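PDB 3MES: choline kinase from Cryptosporidium parvum, which probably transfers a phosphate from ATP to choline, and perhaps to ethanolamine, with magnesium, as other choline/ethanolamine kinases do. Local coordinates for residues Ser71-Lys76 / Phe87-Val92; Leu255-Phe260 / Thr357-Val362; Phe333-Leu338 / Gln351-Met356. All blocks are in the same frame, centred on the assembly; numbering follows the deposited sequence.

Contact 1. Residues Ser71-Lys76 / Phe87-Val92; sequences SYIEVK and FVVSIV
E74 and S90 form a hydrogen-bonded antiparallel pair: E74 N donates to S90 O at 3.0 Å, and S90 N returns the bond to E74 O at 3.1 Å. K76 and V88 repeat the exchange in both directions, K76 N to V88 O at 3.2 Å and V88 N to K76 O at 3.0 Å. Where the strand gives out, V92 N still reaches Y72 O at 2.9 Å. Beside the ladder a water is hydrogen-bonded to both E74 OE2 and S90 OG, lying 2.9 Å from each; the short, polar serine leaves room for it. The aliphatic CG of E74 meets V92 CG1, the two side chains crossing at about a right angle. On this same face the side chain of V88 lies about 6 Å from the bound ADP.

The non-hydrogen-bonded pairs, I73 with I91 and V75 with V89, turn branched apolar side chains to the other face, where beta-branched residues suit the extended backbone. I73 splits its branches: CG2 packs on V89 CG1 at 3.6 Å and CG1 on I91 CD1. With its CG1 anti to the backbone N (chi1 170°), V75 sets that methyl 3.7 Å from F87 CD1.

This hairpin edges the antiparallel sheet of the kinase-like N-terminal lobe. Helix 51-61 covers I73 and V75 through I55, while strand 104-109 pairs with F87 and V89, and P103 just before it with I91.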
loop_
_atom_site.group_PDB
_atom_site.type_symbol
_atom_site.label_atom_id
_atom_site.label_comp_id
_atom_site.label_asym_id
_atom_site.label_seq_id
_atom_site.Cartn_x
_atom_site.Cartn_y
_atom_site.Cartn_z
ATOM N N SER B 71 22.220 -10.978 29.192
ATOM C CA SER B 71 22.190 -12.340 28.670
ATOM C C SER B 71 21.042 -12.548 27.682
ATOM O O SER B 71 21.039 -13.516 26.921
ATOM C CB SER B 71 22.095 -13.357 29.808
ATOM O OG SER B 71 20.764 -13.486 30.272
ATOM N N TYR B 72 20.073 -11.638 27.698
ATOM C CA TYR B 72 18.916 -11.734 26.810
ATOM C C TYR B 72 19.045 -10.784 25.624
ATOM O O TYR B 72 18.110 -10.619 24.841
ATOM C CB TYR B 72 17.623 -11.448 27.575
ATOM C CG TYR B 72 17.397 -12.372 28.747
ATOM C CD1 TYR B 72 17.019 -13.693 28.550
ATOM C CD2 TYR B 72 17.564 -11.926 30.052
ATOM C CE1 TYR B 72 16.815 -14.545 29.617
ATOM C CE2 TYR B 72 17.362 -12.770 31.127
ATOM C CZ TYR B 72 16.986 -14.079 30.903
ATOM O OH TYR B 72 16.784 -14.926 31.968
ATOM N N ILE B 73 20.211 -10.162 25.500
ATOM C CA ILE B 73 20.472 -9.237 24.408
ATOM C C ILE B 73 21.547 -9.789 23.481
ATOM O O ILE B 73 22.603 -10.229 23.936
ATOM C CB ILE B 73 20.928 -7.866 24.934
ATOM C CG1 ILE B 73 19.933 -7.335 25.967
ATOM C CG2 ILE B 73 21.097 -6.885 23.783
ATOM C CD1 ILE B 73 20.369 -6.047 26.632
ATOM N N GLU B 74 21.279 -9.768 22.179
ATOM C CA GLU B 74 22.271 -10.219 21.212
ATOM C C GLU B 74 22.637 -9.113 20.230
ATOM O O GLU B 74 21.770 -8.536 19.575
ATOM C CB GLU B 74 21.776 -11.446 20.445
ATOM C CG GLU B 74 20.871 -11.112 19.274
ATOM C CD GLU B 74 21.082 -12.036 18.094
ATOM O OE1 GLU B 74 21.987 -12.894 18.164
ATOM O OE2 GLU B 74 20.349 -11.899 17.091
ATOM N N VAL B 75 23.930 -8.821 20.138
ATOM C CA VAL B 75 24.440 -7.876 19.156
ATOM C C VAL B 75 25.023 -8.638 17.974
ATOM O O VAL B 75 25.940 -9.442 18.138
ATOM C CB VAL B 75 25.542 -6.985 19.749
ATOM C CG1 VAL B 75 26.218 -6.175 18.651
ATOM C CG2 VAL B 75 24.973 -6.075 20.825
ATOM N N LYS B 76 24.493 -8.387 16.782
ATOM C CA LYS B 76 24.994 -9.065 15.596
ATOM C C LYS B 76 25.262 -8.058 14.480
ATOM O O LYS B 76 24.342 -7.430 13.958
ATOM C CB LYS B 76 24.016 -10.155 15.146
ATOM C CG LYS B 76 23.386 -9.928 13.788
ATOM C CD LYS B 76 24.299 -10.448 12.680
ATOM C CE LYS B 76 23.688 -10.222 11.299
ATOM N NZ LYS B 76 22.550 -11.144 11.025
ATOM N N PHE B 87 24.702 -2.687 13.401
ATOM C CA PHE B 87 24.432 -3.829 14.259
ATOM C C PHE B 87 22.936 -3.966 14.473
ATOM O O PHE B 87 22.238 -2.976 14.684
ATOM C CB PHE B 87 25.119 -3.662 15.618
ATOM C CG PHE B 87 26.601 -3.436 15.531
ATOM C CD1 PHE B 87 27.483 -4.504 15.570
ATOM C CD2 PHE B 87 27.112 -2.153 15.427
ATOM C CE1 PHE B 87 28.850 -4.297 15.497
ATOM C CE2 PHE B 87 28.479 -1.938 15.354
ATOM C CZ PHE B 87 29.349 -3.012 15.389
ATOM N N VAL B 88 22.443 -5.196 14.416
ATOM C CA VAL B 88 21.075 -5.464 14.812
ATOM C C VAL B 88 21.090 -5.973 16.247
ATOM O O VAL B 88 21.644 -7.035 16.533
ATOM C CB VAL B 88 20.397 -6.491 13.898
ATOM C CG1 VAL B 88 18.918 -6.580 14.225
ATOM C CG2 VAL B 88 20.595 -6.114 12.438
ATOM N N VAL B 89 20.495 -5.198 17.148
ATOM C CA VAL B 89 20.461 -5.557 18.558
ATOM C C VAL B 89 19.065 -6.025 18.943
ATOM O O VAL B 89 18.124 -5.235 18.974
ATOM C CB VAL B 89 20.869 -4.373 19.450
ATOM C CG1 VAL B 89 20.948 -4.810 20.905
ATOM C CG2 VAL B 89 22.200 -3.795 18.987
ATOM N N SER B 90 18.939 -7.314 19.236
ATOM C CA SER B 90 17.638 -7.902 19.525
ATOM C C SER B 90 17.529 -8.403 20.959
ATOM O O SER B 90 18.531 -8.683 21.614
ATOM C CB SER B 90 17.357 -9.060 18.564
ATOM O OG SER B 90 17.528 -8.662 17.217
ATOM N N ILE B 91 16.294 -8.503 21.439
ATOM C CA ILE B 91 16.006 -9.193 22.685
ATOM C C ILE B 91 15.552 -10.603 22.328
ATOM O O ILE B 91 14.553 -10.781 21.633
ATOM C CB ILE B 91 14.898 -8.484 23.484
ATOM C CG1 ILE B 91 15.285 -7.029 23.760
ATOM C CG2 ILE B 91 14.621 -9.221 24.781
ATOM C CD1 ILE B 91 16.589 -6.870 24.514
ATOM N N VAL B 92 16.292 -11.602 22.796
ATOM C CA VAL B 92 16.051 -12.984 22.389
ATOM C C VAL B 92 15.060 -13.725 23.285
ATOM O O VAL B 92 14.669 -14.852 22.983
ATOM C CB VAL B 92 17.366 -13.784 22.317
ATOM C CG1 VAL B 92 18.208 -13.315 21.137
ATOM C CG2 VAL B 92 18.138 -13.658 23.623
HETATM O O HOH W 1 20.373 -9.064 16.724
#

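Contact 2. Residues Leu255-Phe260 / Thr357-Val362; sequences LYSPAF and TKAVEV
A259 and A359 meet methyl to methyl, where a single 3-10 turn in the loop between helix 247-254 and strand 262-265 leans on helix 351-362. A359 loses more surface to this contact than any other residue of the two segments, and A259 comes next. Both point their CB toward the partner, and the small methyls let the backbones come close: A259 CA and V360 CA are 6.0 Å apart. V360 adds its CG2 methyl at the side of A259, 4.3 Å from A259 CB, and its side chain also packs on helix 294-303 through I298, A299 and F302.

F260 is the third main contributor. Its CB does not aim at the helix, but the far end of the ring comes nearer, and CE2 lies 4.3 Å from A359 CB; the ring also meets that of F363. A flat aromatic ring suits this buried place, where it can lie against A359 and F363 together.

The turn is tied by F260 N donating to S257 O at 3.0 Å. S257 also fits an ST turn, its OG accepting from A259 N, although that nitrogen is less surely placed. A chi1 of 173° swings the hydroxyl of S257 away from its own nitrogen, and OG ends 4.1 Å from A359 CB.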
loop_
_atom_site.group_PDB
_atom_site.type_symbol
_atom_site.label_atom_id
_atom_site.label_comp_id
_atom_site.label_asym_id
_atom_site.label_seq_id
_atom_site.Cartn_x
_atom_site.Cartn_y
_atom_site.Cartn_z
ATOM N N LEU B 255 4.874 23.733 -15.491
ATOM C CA LEU B 255 3.572 24.074 -16.054
ATOM C C LEU B 255 3.134 23.074 -17.118
ATOM O O LEU B 255 1.945 22.948 -17.405
ATOM C CB LEU B 255 3.585 25.489 -16.638
ATOM C CG LEU B 255 3.024 26.603 -15.749
ATOM C CD1 LEU B 255 3.454 26.426 -14.297
ATOM C CD2 LEU B 255 3.437 27.968 -16.277
ATOM N N TYR B 256 4.096 22.362 -17.693
ATOM C CA TYR B 256 3.807 21.435 -18.785
ATOM C C TYR B 256 3.646 19.992 -18.324
ATOM O O TYR B 256 2.974 19.199 -18.983
ATOM C CB TYR B 256 4.893 21.522 -19.858
ATOM C CG TYR B 256 4.843 22.800 -20.659
ATOM C CD1 TYR B 256 4.065 22.890 -21.807
ATOM C CD2 TYR B 256 5.571 23.916 -20.269
ATOM C CE1 TYR B 256 4.016 24.056 -22.543
ATOM C CE2 TYR B 256 5.528 25.087 -21.000
ATOM C CZ TYR B 256 4.747 25.150 -22.136
ATOM O OH TYR B 256 4.697 26.311 -22.870
ATOM N N SER B 257 4.263 19.653 -17.196
ATOM C CA SER B 257 4.206 18.292 -16.671
ATOM C C SER B 257 4.798 18.213 -15.270
ATOM O O SER B 257 5.878 18.747 -15.017
ATOM C CB SER B 257 4.949 17.330 -17.601
ATOM O OG SER B 257 5.035 16.035 -17.030
ATOM N N PRO B 258 4.084 17.549 -14.348
ATOM C CA PRO B 258 4.585 17.377 -12.986
ATOM C C PRO B 258 5.884 16.573 -12.961
ATOM O O PRO B 258 6.450 16.344 -11.895
ATOM C CB PRO B 258 3.456 16.609 -12.291
ATOM C CG PRO B 258 2.230 16.933 -13.092
ATOM C CD PRO B 258 2.713 17.036 -14.506
ATOM N N ALA B 259 6.351 16.149 -14.131
ATOM C CA ALA B 259 7.647 15.488 -14.230
ATOM C C ALA B 259 8.753 16.463 -13.835
ATOM O O ALA B 259 9.783 16.070 -13.285
ATOM C CB ALA B 259 7.875 14.970 -15.638
ATOM N N PHE B 260 8.529 17.742 -14.119
ATOM C CA PHE B 260 9.515 18.772 -13.818
ATOM C C PHE B 260 9.141 19.506 -12.533
ATOM O O PHE B 260 9.624 20.602 -12.252
ATOM C CB PHE B 260 9.660 19.734 -14.998
ATOM C CG PHE B 260 10.116 19.062 -16.267
ATOM C CD1 PHE B 260 11.460 18.825 -16.498
ATOM C CD2 PHE B 260 9.200 18.657 -17.220
ATOM C CE1 PHE B 260 11.881 18.206 -17.661
ATOM C CE2 PHE B 260 9.613 18.039 -18.385
ATOM C CZ PHE B 260 10.957 17.813 -18.605
ATOM N N THR B 357 4.466 10.408 -18.503
ATOM C CA THR B 357 5.120 9.127 -18.726
ATOM C C THR B 357 6.277 9.255 -19.715
ATOM O O THR B 357 7.359 8.718 -19.488
ATOM C CB THR B 357 4.132 8.067 -19.231
ATOM O OG1 THR B 357 3.064 7.926 -18.287
ATOM C CG2 THR B 357 4.832 6.729 -19.397
ATOM N N LYS B 358 6.046 9.970 -20.811
ATOM C CA LYS B 358 7.077 10.132 -21.830
ATOM C C LYS B 358 8.145 11.125 -21.380
ATOM O O LYS B 358 9.314 11.004 -21.746
ATOM C CB LYS B 358 6.458 10.544 -23.171
ATOM C CG LYS B 358 5.782 11.902 -23.158
ATOM C CD LYS B 358 4.643 11.976 -24.175
ATOM C CE LYS B 358 5.152 11.888 -25.604
ATOM N NZ LYS B 358 4.075 12.214 -26.586
ATOM N N ALA B 359 7.739 12.103 -20.578
ATOM C CA ALA B 359 8.678 13.070 -20.020
ATOM C C ALA B 359 9.631 12.393 -19.039
ATOM O O ALA B 359 10.829 12.678 -19.026
ATOM C CB ALA B 359 7.931 14.210 -19.339
ATOM N N VAL B 360 9.091 11.493 -18.221
ATOM C CA VAL B 360 9.890 10.775 -17.233
ATOM C C VAL B 360 10.979 9.939 -17.896
ATOM O O VAL B 360 12.025 9.683 -17.300
ATOM C CB VAL B 360 9.016 9.851 -16.360
ATOM C CG1 VAL B 360 9.888 8.894 -15.569
ATOM C CG2 VAL B 360 8.137 10.667 -15.435
ATOM N N GLU B 361 10.724 9.512 -19.128
ATOM C CA GLU B 361 11.692 8.711 -19.876
ATOM C C GLU B 361 13.015 9.451 -20.045
ATOM O O GLU B 361 14.085 8.847 -20.014
ATOM C CB GLU B 361 11.129 8.320 -21.243
ATOM C CG GLU B 361 10.129 7.179 -21.190
ATOM C CD GLU B 361 10.746 5.897 -20.663
ATOM O OE1 GLU B 361 10.516 5.569 -19.481
ATOM O OE2 GLU B 361 11.473 5.224 -21.426
ATOM N N VAL B 362 12.933 10.764 -20.224
ATOM C CA VAL B 362 14.124 11.585 -20.410
ATOM C C VAL B 362 15.065 11.474 -19.214
ATOM O O VAL B 362 16.277 11.357 -19.376
ATOM C CB VAL B 362 13.753 13.065 -20.626
ATOM C CG1 VAL B 362 14.955 13.961 -20.355
ATOM C CG2 VAL B 362 13.211 13.278 -22.033
#

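Contact 3. Residues Phe333-Leu338 / Gln351-Met356; sequences FISVYL and QIVHIM
The ring of Y337 receives the terminal methyl of M356, whose CE lies 3.9 Å from Y337 CE2 and almost as near to CD2. The methionine chain crosses the tyrosine side chain at about a right angle. The phenol oxygen of Y337 shares a hydrogen bond with H179 ND1, and the rings of these two residues meet with their planes about 80° apart.

M356 can get so far because it is fully extended: CG is anti to the backbone N (chi1 178°) and the later torsions stay straight. An unbranched, flexible thioether suits this role, since its sulfur threads between two branched neighbours, SD lying 3.7 Å from I334 CG2 and 3.8 Å from L338 CD2. L338 and M356 run alongside one another, head to tail, whereas L338 and I352 reach tip to tip, L338 CD1 to I352 CG1 at 4.1 Å. On the other flank V353 CG2 sits 3.5 Å from S335 OG. Serine is short enough to admit the valine, and its OG is hydrogen-bonded to K331 O in its own helix.

The axes of the two helical segments approach to 9.7 Å, at 120° between their N-to-C directions. Every cross-contact in this buried joint is van der Waals, so cohesion rests mainly on dispersion and the exclusion of water, while the hydroxyls of S335 and Y337 take their polar partners outside the two segments.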
loop_
_atom_site.group_PDB
_atom_site.type_symbol
_atom_site.label_atom_id
_atom_site.label_comp_id
_atom_site.label_asym_id
_atom_site.label_seq_id
_atom_site.Cartn_x
_atom_site.Cartn_y
_atom_site.Cartn_z
ATOM N N PHE B 333 1.966 3.203 -12.583
ATOM C CA PHE B 333 2.767 3.809 -11.530
ATOM C C PHE B 333 2.466 5.297 -11.444
ATOM O O PHE B 333 2.155 5.825 -10.373
ATOM C CB PHE B 333 4.256 3.597 -11.804
ATOM C CG PHE B 333 5.156 4.192 -10.757
ATOM C CD1 PHE B 333 5.707 3.398 -9.766
ATOM C CD2 PHE B 333 5.453 5.545 -10.766
ATOM C CE1 PHE B 333 6.538 3.940 -8.805
ATOM C CE2 PHE B 333 6.282 6.094 -9.806
ATOM C CZ PHE B 333 6.827 5.291 -8.825
ATOM N N ILE B 334 2.541 5.966 -12.589
ATOM C CA ILE B 334 2.412 7.413 -12.635
ATOM C C ILE B 334 1.002 7.888 -12.304
ATOM O O ILE B 334 0.821 8.976 -11.757
ATOM C CB ILE B 334 2.869 7.966 -13.998
ATOM C CG1 ILE B 334 4.386 7.798 -14.135
ATOM C CG2 ILE B 334 2.471 9.430 -14.142
ATOM C CD1 ILE B 334 4.906 8.069 -15.531
ATOM N N SER B 335 0.007 7.070 -12.632
ATOM C CA SER B 335 -1.376 7.386 -12.295
ATOM C C SER B 335 -1.579 7.360 -10.785
ATOM O O SER B 335 -2.250 8.228 -10.222
ATOM C CB SER B 335 -2.333 6.398 -12.962
ATOM O OG SER B 335 -2.220 6.467 -14.370
ATOM N N VAL B 336 -1.004 6.356 -10.135
ATOM C CA VAL B 336 -1.109 6.228 -8.687
ATOM C C VAL B 336 -0.305 7.325 -8.000
ATOM O O VAL B 336 -0.743 7.900 -7.004
ATOM C CB VAL B 336 -0.610 4.853 -8.204
ATOM C CG1 VAL B 336 -0.639 4.782 -6.683
ATOM C CG2 VAL B 336 -1.447 3.740 -8.814
ATOM N N TYR B 337 0.876 7.605 -8.542
ATOM C CA TYR B 337 1.737 8.661 -8.024
ATOM C C TYR B 337 0.987 9.988 -7.971
ATOM O O TYR B 337 0.892 10.621 -6.916
ATOM C CB TYR B 337 2.994 8.797 -8.895
ATOM C CG TYR B 337 3.862 9.990 -8.551
ATOM C CD1 TYR B 337 4.838 9.904 -7.563
ATOM C CD2 TYR B 337 3.705 11.201 -9.213
ATOM C CE1 TYR B 337 5.630 10.990 -7.245
ATOM C CE2 TYR B 337 4.491 12.293 -8.900
ATOM C CZ TYR B 337 5.454 12.183 -7.916
ATOM O OH TYR B 337 6.242 13.269 -7.601
ATOM N N LEU B 338 0.447 10.397 -9.116
ATOM C CA LEU B 338 -0.258 11.671 -9.227
ATOM C C LEU B 338 -1.519 11.709 -8.371
ATOM O O LEU B 338 -1.856 12.744 -7.797
ATOM C CB LEU B 338 -0.604 11.966 -10.687
ATOM C CG LEU B 338 0.591 12.280 -11.586
ATOM C CD1 LEU B 338 0.168 12.356 -13.047
ATOM C CD2 LEU B 338 1.253 13.575 -11.143
ATOM N N GLN B 351 -4.617 12.613 -20.131
ATOM C CA GLN B 351 -3.484 13.187 -20.838
ATOM C C GLN B 351 -2.326 13.642 -19.955
ATOM O O GLN B 351 -1.232 13.609 -20.374
ATOM C CB GLN B 351 -3.961 14.260 -21.831
ATOM C CG GLN B 351 -2.924 14.897 -22.694
ATOM C CD GLN B 351 -2.428 14.041 -23.871
ATOM O OE1 GLN B 351 -1.238 13.772 -24.014
ATOM N NE2 GLN B 351 -3.329 13.671 -24.737
ATOM N N ILE B 352 -2.593 13.996 -18.705
ATOM C CA ILE B 352 -1.529 14.348 -17.771
ATOM C C ILE B 352 -0.596 13.163 -17.518
ATOM O O ILE B 352 0.585 13.341 -17.223
ATOM C CB ILE B 352 -2.095 14.867 -16.431
ATOM C CG1 ILE B 352 -0.968 15.397 -15.544
ATOM C CG2 ILE B 352 -2.874 13.774 -15.712
ATOM C CD1 ILE B 352 -1.455 16.003 -14.247
ATOM N N VAL B 353 -1.130 11.952 -17.641
ATOM C CA VAL B 353 -0.321 10.750 -17.476
ATOM C C VAL B 353 0.481 10.456 -18.743
ATOM O O VAL B 353 1.690 10.235 -18.687
ATOM C CB VAL B 353 -1.185 9.531 -17.110
ATOM C CG1 VAL B 353 -0.361 8.257 -17.182
ATOM C CG2 VAL B 353 -1.785 9.708 -15.724
ATOM N N HIS B 354 -0.202 10.462 -19.882
ATOM C CA HIS B 354 0.444 10.251 -21.170
ATOM C C HIS B 354 1.659 11.158 -21.334
ATOM O O HIS B 354 2.723 10.710 -21.750
ATOM C CB HIS B 354 -0.555 10.494 -22.304
ATOM C CG HIS B 354 0.020 10.300 -23.674
ATOM N ND1 HIS B 354 0.609 11.325 -24.386
ATOM C CD2 HIS B 354 0.081 9.204 -24.468
ATOM C CE1 HIS B 354 1.014 10.868 -25.558
ATOM N NE2 HIS B 354 0.706 9.583 -25.634
ATOM N N ILE B 355 1.496 12.433 -21.005
ATOM C CA ILE B 355 2.585 13.397 -21.123
ATOM C C ILE B 355 3.715 13.118 -20.134
ATOM O O ILE B 355 4.888 13.082 -20.512
ATOM C CB ILE B 355 2.088 14.838 -20.919
ATOM C CG1 ILE B 355 1.250 15.288 -22.114
ATOM C CG2 ILE B 355 3.262 15.782 -20.720
ATOM C CD1 ILE B 355 0.782 16.722 -22.019
ATOM N N MET B 356 3.359 12.924 -18.869
ATOM C CA MET B 356 4.357 12.732 -17.824
ATOM C C MET B 356 5.144 11.443 -18.024
ATOM O O MET B 356 6.342 11.387 -17.750
ATOM C CB MET B 356 3.712 12.747 -16.435
ATOM C CG MET B 356 4.700 12.507 -15.307
ATOM S SD MET B 356 4.002 12.784 -13.670
ATOM C CE MET B 356 5.424 12.445 -12.636
#

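In the fold
From the N terminus, contact 1 comes first: pairing of 71-76 with 87-92 closes a hairpin of ten intervening residues, finished before the other two begin. Contact 2 then spans a long loop, from 255-260 to 357-362, and contact 3 lies within that span, closing a short helix-to-helix connection from 333-338 to 351-356. The latter two share helix 351-362, have centres about 9 Å apart and touch directly, as where T357 OG1 packs on I334 CD1 and S257 OG on M356 CA. Together they tie a loop and two helices into one helical region. Contact 1, its centre more than 40 Å from theirs, lies in the sheet, on the opposite side of the chain's centre.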